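Local coordinates for protein cystathionine gamma-synthase (Xanthomonas oryzae pv. oryzae, PDB 6LD8) that probably makes cystathionine in the trans-sulfuration pathway with pyridoxal phosphate, captured here with an aminoacrylate adduct of that cofactor, at residues A[343-348]-A[369-374]; A[334-339]-A[349-354]; A[60-65]-A[244-249]; A[205-210]-A[219-224]. The protein carries 1 engineered substitution. All blocks are in the same frame, centred on the assembly; numbering follows the deposited sequence. Where two conformers were deposited one is given.

Contact 4 is nested inside the loop that contact 3 closes; the segments of contacts 2 and 1 follow, alternating with one another. Contact 4 joins strands 202-206 and 220-224 of the seven-stranded mixed sheet, and contact 3, its centre about 14 Å away, packs two helix starts. Contact 1 pairs strands of the five-stranded sheet, and contact 2, centred about 7 Å from it, gathers the loops that follow strands 333-334 and 344-346. Contacts 1 and 4 lie about 21 Å apart between centres, yet both touch the same cofactor adduct: contact 4 holds its phosphate, contacts 1 and 2 its carboxylate. The active site thus lies between the contacts of the two sheets.

Contact 1: residues A[343-348]-A[369-374]. With 0JO (2-{[(E)-{3-hydroxy-2-methyl-5-[(phosphonooxy)methyl]pyridin-4-yl}methylidene]amino}prop-2-enoic acid), chain E.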
# COMPACT_ATOMS: atom_id res chain seq x y z
N SER A 343 13.76 18.05 8.00
CA SER A 343 14.40 19.30 7.51
C SER A 343 15.26 19.03 6.29
O SER A 343 16.03 18.02 6.26
CB SER A 343 15.18 19.97 8.63
OG SER A 343 14.27 20.39 9.67
N LEU A 344 15.19 19.95 5.32
CA LEU A 344 15.86 19.86 4.00
C LEU A 344 16.59 21.16 3.78
O LEU A 344 16.12 22.21 4.25
CB LEU A 344 14.81 19.69 2.90
CG LEU A 344 13.95 18.44 3.03
CD1 LEU A 344 12.90 18.37 1.91
CD2 LEU A 344 14.82 17.22 3.01
N ILE A 345 17.68 21.08 3.04
CA ILE A 345 18.42 22.24 2.50
C ILE A 345 18.57 22.05 0.98
O ILE A 345 18.80 20.92 0.53
CB ILE A 345 19.74 22.40 3.26
CG1 ILE A 345 20.42 23.70 2.89
CG2 ILE A 345 20.67 21.22 3.04
CD1 ILE A 345 21.62 24.01 3.74
N ALA A 346 18.36 23.10 0.21
CA ALA A 346 18.59 23.12 -1.25
C ALA A 346 19.45 24.34 -1.64
O ALA A 346 19.47 25.35 -0.90
CB ALA A 346 17.25 23.08 -1.95
N HIS A 347 20.19 24.20 -2.75
CA HIS A 347 20.90 25.27 -3.51
C HIS A 347 20.18 25.45 -4.86
O HIS A 347 20.41 24.67 -5.80
CB HIS A 347 22.38 24.90 -3.65
CG HIS A 347 23.16 25.80 -4.54
ND1 HIS A 347 23.31 25.56 -5.90
CD2 HIS A 347 23.91 26.90 -4.26
CE1 HIS A 347 24.04 26.51 -6.43
NE2 HIS A 347 24.42 27.34 -5.44
N PRO A 348 19.20 26.39 -4.95
CA PRO A 348 18.25 26.46 -6.08
C PRO A 348 18.83 26.63 -7.50
O PRO A 348 18.27 26.04 -8.47
CB PRO A 348 17.43 27.72 -5.78
CG PRO A 348 17.49 27.80 -4.27
CD PRO A 348 18.89 27.38 -3.90
N GLY A 369 24.79 32.02 -4.69
CA GLY A 369 25.15 31.73 -3.27
C GLY A 369 23.93 31.50 -2.36
O GLY A 369 24.06 31.52 -1.10
N LEU A 370 22.74 31.35 -2.94
CA LEU A 370 21.48 31.25 -2.15
C LEU A 370 21.27 29.79 -1.69
O LEU A 370 21.31 28.86 -2.55
CB LEU A 370 20.30 31.75 -2.98
CG LEU A 370 19.00 31.92 -2.19
CD1 LEU A 370 19.09 33.11 -1.26
CD2 LEU A 370 17.77 31.99 -3.08
N LEU A 371 21.03 29.64 -0.38
CA LEU A 371 20.59 28.39 0.30
C LEU A 371 19.15 28.56 0.80
O LEU A 371 18.84 29.63 1.35
CB LEU A 371 21.57 28.10 1.44
CG LEU A 371 22.96 27.67 0.98
CD1 LEU A 371 23.91 27.55 2.15
CD2 LEU A 371 22.92 26.35 0.20
N ARG A 372 18.32 27.55 0.55
CA ARG A 372 16.90 27.48 0.96
C ARG A 372 16.78 26.39 2.03
O ARG A 372 17.26 25.29 1.81
CB ARG A 372 16.03 27.17 -0.25
CG ARG A 372 14.55 27.32 -0.01
CD ARG A 372 13.74 26.76 -1.16
NE ARG A 372 13.86 25.32 -1.25
CZ ARG A 372 13.25 24.60 -2.18
NH1 ARG A 372 12.56 25.21 -3.13
NH2 ARG A 372 13.33 23.27 -2.17
N LEU A 373 16.15 26.70 3.16
CA LEU A 373 15.82 25.73 4.22
C LEU A 373 14.35 25.44 4.16
O LEU A 373 13.55 26.39 4.09
CB LEU A 373 16.14 26.34 5.58
CG LEU A 373 17.58 26.80 5.75
CD1 LEU A 373 17.75 27.40 7.12
CD2 LEU A 373 18.52 25.64 5.55
N SER A 374 14.02 24.17 4.20
CA SER A 374 12.67 23.72 4.57
C SER A 374 12.81 23.21 6.00
O SER A 374 13.44 22.15 6.21
CB SER A 374 12.09 22.70 3.63
OG SER A 374 10.82 22.24 4.11
O 0JO E . 11.71 21.82 -4.33
C 0JO E . 10.88 22.49 -4.97
OXT 0JO E . 10.97 23.73 -5.09
CA 0JO E . 9.85 21.80 -5.71
CB 0JO E . 10.10 20.49 -6.24
N 0JO E . 8.64 22.50 -5.89
C4A 0JO E . 7.55 22.10 -6.46
C4 0JO E . 6.43 23.03 -6.69
C3 0JO E . 6.45 24.28 -6.01
O3 0JO E . 7.45 24.61 -5.16
C2 0JO E . 5.42 25.19 -6.21
C2A 0JO E . 5.42 26.51 -5.50
N1 0JO E . 4.42 24.91 -7.07
C6 0JO E . 4.42 23.75 -7.74
C5 0JO E . 5.37 22.78 -7.58
C5A 0JO E . 5.27 21.52 -8.41
OP4 0JO E . 4.67 20.39 -7.72
P 0JO E . 5.14 18.85 -7.98
OP3 0JO E . 4.25 18.12 -6.97
OP1 0JO E . 4.70 18.55 -9.44
OP2 0JO E . 6.60 18.76 -7.71
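I345 and L373 run side by side and point the same way, with I345 CG1 3.8 Å from L373 CD2. They form the non-hydrogen-bonded pair between two hydrogen-bonded pairs of antiparallel strands, L344 with S374 and A346 with R372, each of which exchanges both backbone bonds. The bond from R372 N to A346 O, 2.9 Å long, is nearly straight at 176°. This is the regular, four-bond part of the contact. On the face of A346, R372 leaves with CG anti to its backbone nitrogen and bends at chi3 (68°), which carries the guanidinium past A346 CB, 3.9 Å from R372 NH2. There it grips the carboxylate of the aminoacrylate adduct 0JO with two bonds, R372 NH1 to OXT at 2.9 Å and R372 NH2 to O at 3.1 Å, both oxygens lying at the guanidinium edge. This is the carboxylate-binding arginine familiar from fold-type I enzymes. Past A346 the backbone pairing ends, though close packing continues: H347 CD2 comes to 3.7 Å and P348 CD to 3.1 Å from L370 O. The loose end is G369, partly exposed and touching nothing opposite. H347 also bonds D368 and S350, and meets F49 of the second subunit edge-to-face. Strand 370-374 lies between 344-346 and 310-315, while F325 of helix 318-326 packs on I345 and L371.

Contact 2: residues A[334-339]-A[349-354]; sequences LAESLG and ASMTHA. With 0JO (2-{[(E)-{3-hydroxy-2-methyl-5-[(phosphonooxy)methyl]pyridin-4-yl}methylidene]amino}prop-2-enoic acid), chain E; CYS (cysteine), chain F.
M351 reaches across to L334 and A335 in the apolar part of this contact. Its SD lies 3.7 Å from L334 CD1, the two side chains crossing at a slant, and a bend at chi3 (53°) lays CE against the backbone of A335, 3.6 Å from A335 C. F46 of the second subunit packs on M351 as well. E336 adds van der Waals contact with an extended chain that passes T352 in the opposite direction, E336 CG 3.9 Å from T352 CG2, while E336 OE1 rests 3.4 Å from M351 CB. The two loops share no direct hydrogen bond; 349-354 holds its own shape through a type I turn from M351 to A354.

Several polar groups of the loops turn to the ligands. E336 OE2 takes a weak bond of 3.4 Å from N of the bound cysteine. The same cysteine also bonds D56 of the second subunit, and its presence may ease the close approach of the E336 and D56 carboxylates. S337 N gives a bent hydrogen bond (136°) to the carboxylate O of 0JO, at 2.9 Å. That oxygen is packed closely by T352 CG2, only 3.1 Å off, while L338 CD2 lies 3.8 Å from the carboxylate carbon C. T352 CA also faces the cysteine sulfur SG. The two loops thus line adjoining places for the cofactor adduct and the free cysteine, an arrangement that belongs to the active site of this trans-sulfuration enzyme, where Y57 and R59 of the second subunit also bond 0JO.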
# COMPACT_ATOMS: atom_id res chain seq x y z
N LEU A 334 20.42 17.42 2.13
CA LEU A 334 20.53 18.15 0.85
C LEU A 334 19.72 17.40 -0.21
O LEU A 334 20.10 16.30 -0.61
CB LEU A 334 22.00 18.25 0.49
CG LEU A 334 22.32 18.94 -0.82
CD1 LEU A 334 21.79 20.35 -0.81
CD2 LEU A 334 23.83 18.89 -1.07
N ALA A 335 18.61 17.99 -0.60
CA ALA A 335 17.61 17.38 -1.48
C ALA A 335 16.63 18.45 -1.92
O ALA A 335 16.48 19.51 -1.24
CB ALA A 335 16.87 16.29 -0.75
N GLU A 336 15.91 18.10 -2.95
CA GLU A 336 14.81 18.91 -3.50
C GLU A 336 13.59 18.67 -2.64
O GLU A 336 13.64 17.78 -1.75
CB GLU A 336 14.68 18.58 -4.99
CG GLU A 336 15.73 19.30 -5.84
CD GLU A 336 16.04 18.74 -7.21
OE1 GLU A 336 16.91 19.31 -7.90
OE2 GLU A 336 15.43 17.72 -7.58
N SER A 337 12.52 19.41 -2.94
CA SER A 337 11.20 19.38 -2.27
C SER A 337 11.27 20.16 -0.93
O SER A 337 12.31 20.80 -0.60
CB SER A 337 10.75 17.96 -2.09
OG SER A 337 9.33 17.87 -1.95
N LEU A 338 10.21 20.10 -0.15
CA LEU A 338 9.99 20.98 1.02
C LEU A 338 8.68 20.55 1.63
O LEU A 338 7.91 19.81 0.96
CB LEU A 338 9.90 22.45 0.60
CG LEU A 338 8.79 22.75 -0.40
CD1 LEU A 338 7.64 23.51 0.23
CD2 LEU A 338 9.34 23.52 -1.61
N GLY A 339 8.44 21.01 2.86
CA GLY A 339 7.14 20.78 3.52
C GLY A 339 7.08 19.46 4.21
O GLY A 339 5.97 19.09 4.65
N ALA A 349 19.92 27.40 -7.56
CA ALA A 349 20.74 27.66 -8.77
C ALA A 349 20.96 26.32 -9.49
O ALA A 349 20.61 26.24 -10.71
CB ALA A 349 22.07 28.30 -8.36
N SER A 350 21.51 25.35 -8.73
CA SER A 350 21.98 24.03 -9.20
C SER A 350 20.94 22.91 -8.98
O SER A 350 21.23 21.78 -9.40
CB SER A 350 23.29 23.70 -8.57
OG SER A 350 23.09 23.03 -7.36
N MET A 351 19.75 23.18 -8.42
CA MET A 351 18.77 22.10 -8.06
C MET A 351 17.35 22.53 -8.49
O MET A 351 16.96 22.30 -9.64
CB MET A 351 18.85 21.73 -6.55
CG MET A 351 20.28 21.37 -6.04
SD MET A 351 20.58 21.19 -4.23
CE MET A 351 19.28 20.01 -3.85
N THR A 352 16.59 23.19 -7.63
CA THR A 352 15.14 23.45 -7.83
C THR A 352 14.90 24.42 -9.00
O THR A 352 13.73 24.46 -9.52
CB THR A 352 14.55 24.03 -6.54
OG1 THR A 352 15.47 25.08 -6.21
CG2 THR A 352 14.40 22.98 -5.46
N HIS A 353 15.88 25.26 -9.33
CA HIS A 353 15.70 26.36 -10.29
C HIS A 353 16.70 26.14 -11.43
O HIS A 353 16.83 27.06 -12.25
CB HIS A 353 15.73 27.72 -9.53
CG HIS A 353 14.53 27.92 -8.67
ND1 HIS A 353 13.49 28.79 -9.02
CD2 HIS A 353 14.15 27.34 -7.51
CE1 HIS A 353 12.53 28.74 -8.12
NE2 HIS A 353 12.90 27.85 -7.17
N ALA A 354 17.32 24.95 -11.53
CA ALA A 354 18.29 24.62 -12.61
C ALA A 354 17.60 24.58 -14.00
O ALA A 354 18.31 24.78 -15.00
CB ALA A 354 19.02 23.33 -12.35
O 0JO E . 11.71 21.82 -4.33
C 0JO E . 10.88 22.49 -4.97
OXT 0JO E . 10.97 23.73 -5.09
CA 0JO E . 9.85 21.80 -5.71
CB 0JO E . 10.10 20.49 -6.24
N 0JO E . 8.64 22.50 -5.89
C4A 0JO E . 7.55 22.10 -6.46
C4 0JO E . 6.43 23.03 -6.69
C3 0JO E . 6.45 24.28 -6.01
O3 0JO E . 7.45 24.61 -5.16
C2 0JO E . 5.42 25.19 -6.21
C2A 0JO E . 5.42 26.51 -5.50
N1 0JO E . 4.42 24.91 -7.07
C6 0JO E . 4.42 23.75 -7.74
C5 0JO E . 5.37 22.78 -7.58
C5A 0JO E . 5.27 21.52 -8.41
OP4 0JO E . 4.67 20.39 -7.72
P 0JO E . 5.14 18.85 -7.98
OP3 0JO E . 4.25 18.12 -6.97
OP1 0JO E . 4.70 18.55 -9.44
OP2 0JO E . 6.60 18.76 -7.71
N CYS F . 14.48 18.19 -10.80
CA CYS F . 13.00 18.31 -10.56
C CYS F . 12.37 18.95 -11.81
O CYS F . 11.22 19.34 -11.86
CB CYS F . 12.68 19.02 -9.24
SG CYS F . 12.84 20.83 -9.18
OXT CYS F . 13.01 19.07 -12.84

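Contact 3: residues A[60-65]-A[244-249]. With CYS (cysteine), chain L.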
# COMPACT_ATOMS: atom_id res chain seq x y z
N SER A 60 -12.19 9.14 -14.00
CA SER A 60 -13.23 10.19 -14.01
C SER A 60 -13.53 10.64 -12.57
O SER A 60 -13.74 11.85 -12.34
CB SER A 60 -14.51 9.68 -14.65
OG SER A 60 -14.22 9.02 -15.88
N GLY A 61 -13.61 9.68 -11.66
CA GLY A 61 -14.13 9.85 -10.30
C GLY A 61 -13.78 8.65 -9.44
O GLY A 61 -14.00 7.50 -9.93
N ASN A 62 -13.23 8.89 -8.24
CA ASN A 62 -12.91 7.84 -7.24
C ASN A 62 -13.22 8.38 -5.85
O ASN A 62 -12.86 9.51 -5.53
CB ASN A 62 -11.49 7.36 -7.45
CG ASN A 62 -11.09 6.34 -6.43
OD1 ASN A 62 -10.85 6.78 -5.30
ND2 ASN A 62 -11.03 5.04 -6.81
N PRO A 63 -13.93 7.61 -5.01
CA PRO A 63 -14.34 8.05 -3.70
C PRO A 63 -13.19 8.37 -2.74
O PRO A 63 -13.31 9.33 -2.02
CB PRO A 63 -15.20 6.92 -3.11
CG PRO A 63 -14.99 5.76 -4.02
CD PRO A 63 -14.47 6.29 -5.34
N THR A 64 -12.09 7.63 -2.78
CA THR A 64 -10.93 7.92 -1.91
C THR A 64 -10.31 9.25 -2.37
O THR A 64 -10.03 10.13 -1.54
CB THR A 64 -9.96 6.74 -1.97
OG1 THR A 64 -10.68 5.57 -1.59
CG2 THR A 64 -8.74 6.98 -1.12
N ARG A 65 -10.16 9.42 -3.67
CA ARG A 65 -9.60 10.67 -4.22
C ARG A 65 -10.54 11.85 -3.84
O ARG A 65 -10.06 12.93 -3.48
CB ARG A 65 -9.34 10.52 -5.72
CG ARG A 65 -8.45 11.62 -6.28
CD ARG A 65 -7.83 11.24 -7.63
NE ARG A 65 -8.92 11.30 -8.55
CZ ARG A 65 -9.28 10.37 -9.44
NH1 ARG A 65 -8.56 9.28 -9.68
NH2 ARG A 65 -10.39 10.60 -10.11
N GLY A 244 -5.12 11.58 -10.13
CA GLY A 244 -4.20 10.84 -9.24
C GLY A 244 -4.71 9.46 -8.84
O GLY A 244 -5.91 9.14 -8.90
N SER A 245 -3.76 8.71 -8.36
CA SER A 245 -3.89 7.35 -7.78
C SER A 245 -4.65 7.42 -6.45
O SER A 245 -4.32 8.19 -5.57
CB SER A 245 -2.51 6.83 -7.64
OG SER A 245 -2.36 6.13 -6.46
N PRO A 246 -5.71 6.61 -6.31
CA PRO A 246 -6.40 6.43 -5.04
C PRO A 246 -5.47 6.12 -3.87
O PRO A 246 -5.72 6.62 -2.77
CB PRO A 246 -7.32 5.26 -5.35
CG PRO A 246 -7.65 5.46 -6.81
CD PRO A 246 -6.29 5.78 -7.38
N PHE A 247 -4.42 5.33 -4.07
CA PHE A 247 -3.51 5.03 -2.94
C PHE A 247 -2.80 6.31 -2.47
O PHE A 247 -2.67 6.52 -1.26
CB PHE A 247 -2.51 3.95 -3.34
CG PHE A 247 -1.52 3.63 -2.26
CD1 PHE A 247 -1.86 2.77 -1.23
CD2 PHE A 247 -0.30 4.27 -2.23
CE1 PHE A 247 -0.94 2.52 -0.22
CE2 PHE A 247 0.62 4.00 -1.22
CZ PHE A 247 0.29 3.12 -0.21
N ASP A 248 -2.27 7.11 -3.39
CA ASP A 248 -1.61 8.40 -3.08
C ASP A 248 -2.59 9.33 -2.36
O ASP A 248 -2.18 10.06 -1.41
CB ASP A 248 -1.07 9.04 -4.35
CG ASP A 248 0.21 8.40 -4.83
OD1 ASP A 248 0.54 7.33 -4.25
OD2 ASP A 248 0.92 9.02 -5.73
N ALA A 249 -3.86 9.28 -2.71
CA ALA A 249 -4.83 10.16 -2.06
C ALA A 249 -5.09 9.67 -0.62
O ALA A 249 -5.33 10.48 0.25
CB ALA A 249 -6.08 10.18 -2.86
N CYS L . -16.68 6.81 -18.17
CA CYS L . -15.20 6.84 -18.36
C CYS L . -14.81 8.09 -19.17
O CYS L . -15.61 9.03 -19.30
CB CYS L . -14.68 5.51 -18.93
SG CYS L . -15.11 5.12 -20.66
OXT CYS L . -13.72 8.25 -19.71
O HOH W 1 -8.12 10.26 0.78
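N62 lies against P246, the two side chains crossing at about a right angle, with N62 ND2 3.4 Å from P246 CG. The N62 amide is held from several directions. As N-cap of helix 63-76, N62 OD1 accepts R65 N at 3.2 Å (166°), in the carbonyl plane and on a lone pair, and more weakly T64 N, while ND2 donates to V39 O and T58 OG1. These bonds fix the rotation of the amide that lies against P246, the first residue of helix 246-256.

R65 supplies the direct bond between the segments. Its chain bends at chi3 (72°), and NH1 reaches G244 O at 2.8 Å (157°), the carbonyl being a little off the guanidinium plane. N62 CB sits 4.0 Å above one face of this group, near the rim, and R65 NH2 bonds T58 O, so the guanidinium is tied at two of its nitrogens. Closer to the backbone, T64 CG2 touches P246 O at 3.5 Å, and A249 CB rests on R65 CA at 3.8 Å. One water donates to both T64 O, 3.0 Å away, and A249 O, joining the two helix starts. S245 caps the second helix by accepting D248 N on its OG.

At the other end of 60-65, S60 borders a bound cysteine that also bonds E336 of the second subunit. F247 stacks on F247 of that subunit, placing the contact at the subunit interface. The first turn of helix 63-76 is thus set against that of helix 246-256, and G244 is bonded through its backbone to I83 of strand 80-84.

Contact 4: residues A[205-210]-A[219-224]; sequences HSTTKY and GGAVVA. With 0JO (2-{[(E)-{3-hydroxy-2-methyl-5-[(phosphonooxy)methyl]pyridin-4-yl}methylidene]amino}prop-2-enoic acid), chain E.
The peptide groups of H205 and A221 are joined as an antiparallel hydrogen-bonded pair, H205 N to A221 O and A221 N to H205 O both being 3.0 Å. The flat H205 imidazole uses NE2 for E76 of helix 63-76. Past this pair the chain turns, and T208 takes over: its OG1 accepts G219 N at 3.0 Å, nearly straight at 163°, and donates to phosphate oxygen OP3 of 0JO at 2.8 Å. A chi1 of -48°, with OG1 anti to the carbonyl carbon and beside the backbone N, turns the T208 hydroxyl toward both G219 N and the phosphate. S206 OG gives OP3 a second bond, also 2.8 Å, so one phosphate oxygen is gripped by two hydroxyls. G219 O takes weak bonds from T207 N and T208 N, and T207 CG2 packs 4.1 Å from A221 CB. K209, the predicted Schiff-base lysine, follows directly, beside an adduct that has taken its place on the cofactor. Strand 202-206 runs between 220-224 and 180-184; G220 pairs through its backbone with T84 of strand 80-84, L72 of helix 63-76 touches A221, and helix 227-240 packs on V222 and A224.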
# COMPACT_ATOMS: atom_id res chain seq x y z
N HIS A 205 -2.22 23.61 -5.40
CA HIS A 205 -1.16 23.10 -4.51
C HIS A 205 -0.39 21.97 -5.17
O HIS A 205 -1.04 21.11 -5.79
CB HIS A 205 -1.80 22.45 -3.29
CG HIS A 205 -2.44 23.41 -2.38
ND1 HIS A 205 -1.67 24.17 -1.49
CD2 HIS A 205 -3.74 23.76 -2.21
CE1 HIS A 205 -2.49 24.97 -0.82
NE2 HIS A 205 -3.78 24.76 -1.26
N SER A 206 0.89 21.91 -4.93
CA SER A 206 1.61 20.62 -4.81
C SER A 206 1.30 19.98 -3.45
O SER A 206 1.86 20.47 -2.48
CB SER A 206 3.05 20.83 -4.97
OG SER A 206 3.72 19.64 -4.73
N THR A 207 0.47 18.94 -3.39
CA THR A 207 0.20 18.17 -2.16
C THR A 207 1.45 17.43 -1.70
O THR A 207 1.49 16.96 -0.59
CB THR A 207 -0.91 17.14 -2.36
OG1 THR A 207 -0.51 16.24 -3.38
CG2 THR A 207 -2.22 17.80 -2.67
N THR A 208 2.44 17.33 -2.56
CA THR A 208 3.73 16.73 -2.27
C THR A 208 4.36 17.35 -1.02
O THR A 208 5.27 16.71 -0.39
CB THR A 208 4.62 16.92 -3.50
OG1 THR A 208 3.89 16.53 -4.67
CG2 THR A 208 5.93 16.17 -3.41
N LYS A 209 4.03 18.60 -0.71
CA LYS A 209 4.79 19.40 0.28
C LYS A 209 4.09 19.27 1.64
O LYS A 209 4.06 18.14 2.15
CB LYS A 209 4.90 20.84 -0.22
CG LYS A 209 5.55 21.01 -1.58
CD LYS A 209 6.64 20.01 -1.85
CE LYS A 209 7.37 20.31 -3.15
NZ LYS A 209 6.65 21.32 -3.94
N TYR A 210 3.55 20.36 2.19
CA TYR A 210 2.94 20.38 3.54
C TYR A 210 1.68 19.53 3.63
O TYR A 210 1.42 18.97 4.68
CB TYR A 210 2.66 21.81 3.97
CG TYR A 210 3.90 22.63 4.26
CD1 TYR A 210 4.58 22.50 5.44
CD2 TYR A 210 4.39 23.54 3.36
CE1 TYR A 210 5.73 23.21 5.73
CE2 TYR A 210 5.52 24.29 3.64
CZ TYR A 210 6.20 24.14 4.84
OH TYR A 210 7.35 24.89 5.11
N GLY A 219 1.83 14.68 -5.74
CA GLY A 219 0.41 14.96 -6.00
C GLY A 219 0.13 16.46 -6.15
O GLY A 219 0.97 17.27 -5.73
N GLY A 220 -1.04 16.81 -6.70
CA GLY A 220 -1.49 18.19 -6.86
C GLY A 220 -2.95 18.26 -6.55
O GLY A 220 -3.59 17.23 -6.47
N ALA A 221 -3.47 19.47 -6.38
CA ALA A 221 -4.90 19.73 -6.16
C ALA A 221 -5.21 21.09 -6.78
O ALA A 221 -4.31 21.95 -6.87
CB ALA A 221 -5.23 19.71 -4.69
N VAL A 222 -6.42 21.26 -7.26
CA VAL A 222 -6.95 22.56 -7.70
C VAL A 222 -8.33 22.64 -7.10
O VAL A 222 -9.07 21.65 -7.20
CB VAL A 222 -7.03 22.69 -9.23
CG1 VAL A 222 -7.40 24.12 -9.60
CG2 VAL A 222 -5.74 22.34 -9.92
N VAL A 223 -8.60 23.74 -6.43
CA VAL A 223 -9.92 24.10 -5.88
C VAL A 223 -10.38 25.36 -6.61
O VAL A 223 -9.62 26.34 -6.62
CB VAL A 223 -9.79 24.27 -4.36
CG1 VAL A 223 -11.03 24.81 -3.71
CG2 VAL A 223 -9.38 22.95 -3.74
N ALA A 224 -11.59 25.32 -7.14
CA ALA A 224 -12.26 26.48 -7.77
C ALA A 224 -13.28 27.05 -6.79
O ALA A 224 -13.96 26.28 -6.09
CB ALA A 224 -12.93 26.07 -9.05
O 0JO E . 11.71 21.82 -4.33
C 0JO E . 10.88 22.49 -4.97
OXT 0JO E . 10.97 23.73 -5.09
CA 0JO E . 9.85 21.80 -5.71
CB 0JO E . 10.10 20.49 -6.24
N 0JO E . 8.64 22.50 -5.89
C4A 0JO E . 7.55 22.10 -6.46
C4 0JO E . 6.43 23.03 -6.69
C3 0JO E . 6.45 24.28 -6.01
O3 0JO E . 7.45 24.61 -5.16
C2 0JO E . 5.42 25.19 -6.21
C2A 0JO E . 5.42 26.51 -5.50
N1 0JO E . 4.42 24.91 -7.07
C6 0JO E . 4.42 23.75 -7.74
C5 0JO E . 5.37 22.78 -7.58
C5A 0JO E . 5.27 21.52 -8.41
OP4 0JO E . 4.67 20.39 -7.72
P 0JO E . 5.14 18.85 -7.98
OP3 0JO E . 4.25 18.12 -6.97
OP1 0JO E . 4.70 18.55 -9.44
OP2 0JO E . 6.60 18.76 -7.71